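Local coordinates for protein glutathione S-transferase 2 (Onchocerca volvulus, PDB 1TU8) that conjugates glutathione to halogenated electrophiles as a homodimeric Pi-class transferase and appears central to the parasite's detoxification system, at residues 9-14 / 200-205; 43-48 / 59-64. One frame throughout, in Å; residues are numbered along the deposited sequence.

Interaction 1. Residues 9-14 / 200-205. With GTX (S-hexylglutathione), chain E.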
loop_
_atom_site.group_PDB
_atom_site.type_symbol
_atom_site.label_atom_id
_atom_site.label_comp_id
_atom_site.label_asym_id
_atom_site.label_seq_id
_atom_site.Cartn_x
_atom_site.Cartn_y
_atom_site.Cartn_z
ATOM N N SER A 9 9.738 -13.921 13.274
ATOM C CA SER A 9 9.338 -14.044 14.674
ATOM C C SER A 9 9.365 -12.670 15.343
ATOM O O SER A 9 10.061 -12.443 16.333
ATOM C CB SER A 9 10.244 -15.068 15.389
ATOM O OG SER A 9 9.544 -15.690 16.454
ATOM N N ILE A 10 8.626 -11.739 14.738
ATOM C CA ILE A 10 8.466 -10.375 15.231
ATOM C C ILE A 10 7.022 -9.946 14.958
ATOM O O ILE A 10 6.281 -10.646 14.274
ATOM C CB ILE A 10 9.441 -9.417 14.503
ATOM C CG1 ILE A 10 9.049 -9.253 13.022
ATOM C CG2 ILE A 10 10.889 -9.926 14.592
ATOM C CD1 ILE A 10 9.830 -8.171 12.297
ATOM N N ARG A 11 6.632 -8.785 15.460
ATOM C CA ARG A 11 5.310 -8.235 15.146
ATOM C C ARG A 11 5.281 -7.724 13.706
ATOM O O ARG A 11 4.585 -8.296 12.876
ATOM C CB ARG A 11 4.923 -7.161 16.153
ATOM C CG ARG A 11 4.589 -7.776 17.519
ATOM C CD ARG A 11 4.684 -6.826 18.709
ATOM N NE ARG A 11 3.634 -5.803 18.679
ATOM C CZ ARG A 11 3.264 -5.071 19.727
ATOM N NH1 ARG A 11 3.826 -5.243 20.916
ATOM N NH2 ARG A 11 2.305 -4.169 19.595
ATOM N N GLY A 12 6.032 -6.661 13.429
ATOM C CA GLY A 12 6.254 -6.174 12.074
ATOM C C GLY A 12 4.975 -6.017 11.264
ATOM O O GLY A 12 3.937 -5.607 11.791
ATOM N N LEU A 13 5.056 -6.403 9.993
ATOM C CA LEU A 13 3.953 -6.275 9.039
ATOM C C LEU A 13 2.836 -7.297 9.249
ATOM O O LEU A 13 1.728 -7.113 8.744
ATOM C CB LEU A 13 4.480 -6.456 7.609
ATOM C CG LEU A 13 5.435 -5.402 7.045
ATOM C CD1 LEU A 13 5.810 -5.776 5.618
ATOM C CD2 LEU A 13 4.792 -4.029 7.091
ATOM N N ALA A 14 3.142 -8.389 9.941
ATOM C CA ALA A 14 2.190 -9.481 10.117
ATOM C C ALA A 14 1.208 -9.245 11.258
ATOM O O ALA A 14 0.121 -9.828 11.275
ATOM C CB ALA A 14 2.924 -10.763 10.355
ATOM N N VAL A 200 7.932 -10.631 22.790
ATOM C CA VAL A 200 8.004 -10.694 21.341
ATOM C C VAL A 200 8.513 -9.330 20.874
ATOM O O VAL A 200 7.981 -8.310 21.283
ATOM C CB VAL A 200 6.619 -11.023 20.733
ATOM C CG1 VAL A 200 6.593 -10.780 19.228
ATOM C CG2 VAL A 200 6.235 -12.470 21.052
ATOM N N PRO A 201 9.560 -9.299 20.057
ATOM C CA PRO A 201 10.079 -8.023 19.553
ATOM C C PRO A 201 9.146 -7.417 18.515
ATOM O O PRO A 201 8.503 -8.150 17.762
ATOM C CB PRO A 201 11.418 -8.411 18.920
ATOM C CG PRO A 201 11.299 -9.830 18.593
ATOM C CD PRO A 201 10.352 -10.445 19.572
ATOM N N VAL A 202 9.091 -6.092 18.478
ATOM C CA VAL A 202 8.280 -5.377 17.501
ATOM C C VAL A 202 8.934 -5.496 16.132
ATOM O O VAL A 202 8.257 -5.699 15.123
ATOM C CB VAL A 202 8.115 -3.885 17.900
ATOM C CG1 VAL A 202 7.324 -3.109 16.854
ATOM C CG2 VAL A 202 7.444 -3.767 19.268
ATOM N N ASN A 203 10.261 -5.401 16.120
ATOM C CA ASN A 203 11.057 -5.281 14.905
ATOM C C ASN A 203 12.191 -6.307 14.855
ATOM O O ASN A 203 12.474 -6.992 15.842
ATOM C CB ASN A 203 11.611 -3.858 14.816
ATOM C CG ASN A 203 10.525 -2.805 14.971
ATOM O OD1 ASN A 203 10.526 -2.008 15.921
ATOM N ND2 ASN A 203 9.567 -2.822 14.057
ATOM N N GLY A 204 12.825 -6.424 13.694
ATOM C CA GLY A 204 13.807 -7.471 13.458
ATOM C C GLY A 204 15.223 -7.164 13.929
ATOM O O GLY A 204 16.088 -8.042 13.897
ATOM N N ASN A 205 15.467 -5.926 14.348
ATOM C CA ASN A 205 16.808 -5.481 14.732
ATOM C C ASN A 205 16.930 -5.230 16.235
ATOM O O ASN A 205 17.908 -4.649 16.691
ATOM C CB ASN A 205 17.187 -4.216 13.942
ATOM C CG ASN A 205 16.381 -2.993 14.367
ATOM O OD1 ASN A 205 15.414 -3.103 15.116
ATOM N ND2 ASN A 205 16.781 -1.825 13.889
HETATM N N1 GTX E . 5.011 -4.686 0.747
HETATM C CA1 GTX E . 5.335 -5.983 1.326
HETATM C C1 GTX E . 4.227 -6.362 2.266
HETATM O O11 GTX E . 3.498 -5.425 2.790
HETATM O O12 GTX E . 3.977 -7.609 2.573
HETATM C CB1 GTX E . 6.673 -5.876 2.052
HETATM C CG1 GTX E . 7.204 -7.244 2.482
HETATM C CD1 GTX E . 8.526 -7.119 3.205
HETATM O OE1 GTX E . 9.214 -5.907 3.227
HETATM N N2 GTX E . 8.987 -8.227 3.788
HETATM C CA2 GTX E . 10.244 -8.318 4.513
HETATM C C2 GTX E . 11.041 -9.504 4.057
HETATM O O2 GTX E . 10.398 -10.692 3.671
HETATM C CB2 GTX E . 9.950 -8.490 5.997
HETATM S SG2 GTX E . 9.032 -7.079 6.654
HETATM C C1S GTX E . 10.514 -6.143 7.118
HETATM C C2S GTX E . 10.955 -6.388 8.566
HETATM C C3S GTX E . 11.682 -7.720 8.714
HETATM C C4S GTX E . 12.696 -7.740 9.851
HETATM C C5S GTX E . 13.353 -9.117 9.943
HETATM C C6S GTX E . 14.323 -9.370 8.793
HETATM N N3 GTX E . 12.359 -9.363 4.019
HETATM C CA3 GTX E . 13.237 -10.516 3.874
HETATM C C3 GTX E . 13.966 -10.492 2.555
HETATM O O31 GTX E . 14.853 -11.414 2.288
HETATM O O32 GTX E . 13.727 -9.563 1.662
HETATM O O HOH W 1 5.622 -7.450 21.933
#
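I10 and R11, in the loop that follows strand 3-8, lie against the C-terminal tail at P201 and V202. Two backbone bonds hold the loops together: R11 N gives its hydrogen to P201 O at 3.0 Å, and G12 N does the same to V202 O at 3.0 Å.

The packing is close around I10. Its CG1 sits between its own backbone N and carbonyl carbon (chi1 68°) and its CD1 is carried on to the tail at G204, where CD1 to G204 N measures 3.7 Å; CG2 branches off to N203 O (3.6 Å) and to the ring carbon CG of P201. CD1 also touches the bound S-hexylglutathione, 3.8 Å from GTX C4S, and G204 CA approaches the same hexyl carbon. L13 points away from the tail and puts CD1 against the thioether sulfur SG2 of GTX.

R11 forms a buried, polar part. Its aliphatic portion passes V200 CG1 and V202, with V202 CG2 over one face of its guanidinium. At the edge, in plane, one water accepts from R11 NH1 (3.0 Å) and donates to V200 O (2.6 Å). R11 NH2 forms salt bridges with D159 and E156 of helix 149-164, so this charge also ties the loop to the helical domain. The loose margin faces solvent: exposed S9 has its O 3.7 Å from P201 CG.

The chemistry is thus divided: main-chain bonds set the alignment, water and ion pairs hold the arginine, and apolar carbons of I10 and G204 form a wall suited to a hydrophobic S-substituent.

Interaction 2. Residues 43-48 / 59-64. With GTX (S-hexylglutathione), chain E.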
loop_
_atom_site.group_PDB
_atom_site.type_symbol
_atom_site.label_atom_id
_atom_site.label_comp_id
_atom_site.label_asym_id
_atom_site.label_seq_id
_atom_site.Cartn_x
_atom_site.Cartn_y
_atom_site.Cartn_z
ATOM N N SER A 43 12.545 -18.367 -2.659
ATOM C CA SER A 43 11.990 -18.446 -4.018
ATOM C C SER A 43 10.573 -19.032 -4.096
ATOM O O SER A 43 9.939 -18.995 -5.159
ATOM C CB SER A 43 12.925 -19.252 -4.929
ATOM O OG SER A 43 13.084 -20.575 -4.444
ATOM N N GLN A 44 10.072 -19.575 -2.989
ATOM C CA GLN A 44 8.709 -20.105 -2.950
ATOM C C GLN A 44 7.637 -19.005 -2.906
ATOM O O GLN A 44 6.459 -19.283 -3.111
ATOM C CB GLN A 44 8.530 -21.016 -1.740
ATOM C CG GLN A 44 9.407 -22.266 -1.747
ATOM C CD GLN A 44 9.197 -23.111 -0.505
ATOM O OE1 GLN A 44 8.154 -23.022 0.141
ATOM N NE2 GLN A 44 10.190 -23.922 -0.162
ATOM N N PHE A 45 8.051 -17.769 -2.624
ATOM C CA PHE A 45 7.130 -16.641 -2.489
ATOM C C PHE A 45 7.218 -15.728 -3.704
ATOM O O PHE A 45 8.294 -15.502 -4.240
ATOM C CB PHE A 45 7.430 -15.904 -1.183
ATOM C CG PHE A 45 7.379 -16.812 0.008
ATOM C CD1 PHE A 45 8.540 -17.380 0.521
ATOM C CD2 PHE A 45 6.156 -17.186 0.545
ATOM C CE1 PHE A 45 8.481 -18.264 1.596
ATOM C CE2 PHE A 45 6.093 -18.069 1.619
ATOM C CZ PHE A 45 7.257 -18.607 2.140
ATOM N N GLN A 46 6.070 -15.208 -4.118
ATOM C CA GLN A 46 5.926 -14.530 -5.407
ATOM C C GLN A 46 6.821 -13.286 -5.550
ATOM O O GLN A 46 7.247 -12.952 -6.659
ATOM C CB GLN A 46 4.453 -14.177 -5.668
ATOM C CG GLN A 46 3.532 -15.391 -5.942
ATOM C CD GLN A 46 2.737 -15.855 -4.719
ATOM O OE1 GLN A 46 1.566 -16.236 -4.833
ATOM N NE2 GLN A 46 3.367 -15.833 -3.566
ATOM N N PHE A 47 7.116 -12.611 -4.443
ATOM C CA PHE A 47 8.019 -11.450 -4.452
ATOM C C PHE A 47 9.263 -11.677 -3.586
ATOM O O PHE A 47 10.004 -10.736 -3.277
ATOM C CB PHE A 47 7.277 -10.165 -4.030
ATOM C CG PHE A 47 6.143 -9.809 -4.939
ATOM C CD1 PHE A 47 4.821 -9.876 -4.496
ATOM C CD2 PHE A 47 6.387 -9.431 -6.255
ATOM C CE1 PHE A 47 3.778 -9.568 -5.340
ATOM C CE2 PHE A 47 5.334 -9.125 -7.115
ATOM C CZ PHE A 47 4.027 -9.195 -6.654
ATOM N N GLY A 48 9.496 -12.933 -3.207
ATOM C CA GLY A 48 10.638 -13.300 -2.389
ATOM C C GLY A 48 10.591 -12.765 -0.967
ATOM O O GLY A 48 11.629 -12.599 -0.329
ATOM N N GLN A 59 -2.024 -19.276 -2.113
ATOM C CA GLN A 59 -0.842 -18.676 -1.512
ATOM C C GLN A 59 -0.865 -17.172 -1.784
ATOM O O GLN A 59 -0.744 -16.739 -2.929
ATOM C CB GLN A 59 0.434 -19.288 -2.095
ATOM C CG GLN A 59 1.693 -18.786 -1.413
ATOM C CD GLN A 59 2.977 -19.197 -2.102
ATOM O OE1 GLN A 59 2.964 -19.679 -3.236
ATOM N NE2 GLN A 59 4.092 -18.997 -1.419
ATOM N N ILE A 60 -1.020 -16.388 -0.722
ATOM C CA ILE A 60 -1.236 -14.951 -0.826
ATOM C C ILE A 60 -0.145 -14.214 -0.072
ATOM O O ILE A 60 -0.085 -14.271 1.155
ATOM C CB ILE A 60 -2.616 -14.537 -0.250
ATOM C CG1 ILE A 60 -3.742 -15.420 -0.807
ATOM C CG2 ILE A 60 -2.898 -13.062 -0.567
ATOM C CD1 ILE A 60 -5.028 -15.334 -0.025
ATOM N N VAL A 61 0.702 -13.509 -0.813
ATOM C CA VAL A 61 1.676 -12.601 -0.223
ATOM C C VAL A 61 1.146 -11.172 -0.301
ATOM O O VAL A 61 0.069 -10.935 -0.854
ATOM C CB VAL A 61 3.076 -12.712 -0.883
ATOM C CG1 VAL A 61 3.698 -14.093 -0.610
ATOM C CG2 VAL A 61 3.018 -12.431 -2.374
ATOM N N GLN A 62 1.903 -10.251 0.298
ATOM C CA GLN A 62 1.602 -8.820 0.385
ATOM C C GLN A 62 0.609 -8.554 1.519
ATOM O O GLN A 62 -0.582 -8.851 1.400
ATOM C CB GLN A 62 1.115 -8.236 -0.959
ATOM C CG GLN A 62 2.187 -8.145 -2.037
ATOM C CD GLN A 62 3.241 -7.069 -1.783
ATOM O OE1 GLN A 62 4.258 -7.009 -2.487
ATOM N NE2 GLN A 62 3.016 -6.241 -0.784
ATOM N N SER A 63 1.114 -7.987 2.615
ATOM C CA SER A 63 0.342 -7.799 3.831
ATOM C C SER A 63 -0.984 -7.063 3.619
ATOM O O SER A 63 -1.974 -7.406 4.236
ATOM C CB SER A 63 1.168 -7.081 4.898
ATOM O OG SER A 63 1.576 -5.790 4.483
ATOM N N GLY A 64 -0.989 -6.031 2.786
ATOM C CA GLY A 64 -2.215 -5.294 2.507
ATOM C C GLY A 64 -3.236 -6.113 1.737
ATOM O O GLY A 64 -4.434 -6.014 2.001
HETATM N N1 GTX E . 5.011 -4.686 0.747
HETATM C CA1 GTX E . 5.335 -5.983 1.326
HETATM C C1 GTX E . 4.227 -6.362 2.266
HETATM O O11 GTX E . 3.498 -5.425 2.790
HETATM O O12 GTX E . 3.977 -7.609 2.573
HETATM C CB1 GTX E . 6.673 -5.876 2.052
HETATM C CG1 GTX E . 7.204 -7.244 2.482
HETATM C CD1 GTX E . 8.526 -7.119 3.205
HETATM O OE1 GTX E . 9.214 -5.907 3.227
HETATM N N2 GTX E . 8.987 -8.227 3.788
HETATM C CA2 GTX E . 10.244 -8.318 4.513
HETATM C C2 GTX E . 11.041 -9.504 4.057
HETATM O O2 GTX E . 10.398 -10.692 3.671
HETATM C CB2 GTX E . 9.950 -8.490 5.997
HETATM S SG2 GTX E . 9.032 -7.079 6.654
HETATM C C1S GTX E . 10.514 -6.143 7.118
HETATM C C2S GTX E . 10.955 -6.388 8.566
HETATM C C3S GTX E . 11.682 -7.720 8.714
HETATM C C4S GTX E . 12.696 -7.740 9.851
HETATM C C5S GTX E . 13.353 -9.117 9.943
HETATM C C6S GTX E . 14.323 -9.370 8.793
HETATM N N3 GTX E . 12.359 -9.363 4.019
HETATM C CA3 GTX E . 13.237 -10.516 3.874
HETATM C C3 GTX E . 13.966 -10.492 2.555
HETATM O O31 GTX E . 14.853 -11.414 2.288
HETATM O O32 GTX E . 13.727 -9.563 1.662
#
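The rings of F45 and F47 bracket V61: Q44 CB lies over one face of the F45 ring, offset toward its rim, and the ring receives Q59 NE2 and V61 CG1 obliquely at CD2, whereas CD1 of F47 meets V61 CG2 at 3.8 Å and the amide of Q62, again obliquely. The side chains of F45 and Q59 run nearly perpendicular, with ring and amide planes 63° apart. These segments belong to the thioredoxin-like domain: residues 45-48 form a type I turn, closed by G48 N to F45 O, beside the edge strand 58-61 and the start of helix 63-73.

Q59 reaches the loop with an extended chain, CG anti to the backbone N (chi1 -175°), and NE2 donates to Q44 O at 2.9 Å. The bond is fairly straight but comes from above the carbonyl plane, while the acceptor lies close to the plane of the Q59 amide. Q46 and Q59 lie alongside each other, pointing opposite ways. Q46 N is buried here without a partner in the model.

F47 also packs on G93 of the second subunit, and its carbonyl O accepts from K127 of that subunit, a placement consistent with the aromatic key of the lock-and-key dimer contact in Pi-class enzymes.

Q62 has a positive phi (81°) and occupies the N-cap position, turning the chain from strand into helix. There the first helical residue grips the glutamyl carboxylate of S-hexylglutathione, whose charge the helix end probably helps to stabilise: S63 N donates to GTX O12 at 2.9 Å, and S63 OG to GTX O11 at 2.6 Å.

From the N terminus, strand 3-8 runs into residues 9-14, which meet their partner only at residues 200-205, past helix 186-197. Interaction 1 therefore closes a loop spanning nearly the whole chain and joins the thioredoxin-like domain to the C-terminal tail. Interaction 2 is nested inside it and closes a short loop: residues 43-48 lead into the hairpin 52-55/58-61 and meet its second strand, and the turn into helix 63-73, at residues 59-64. The centres lie 18 Å apart, but the contacts meet where L13 O packs on S63 CB (3.9 Å). Both touch one S-hexylglutathione, interaction 1 beside its sulfur and hexyl chain, interaction 2 at its glutamyl end.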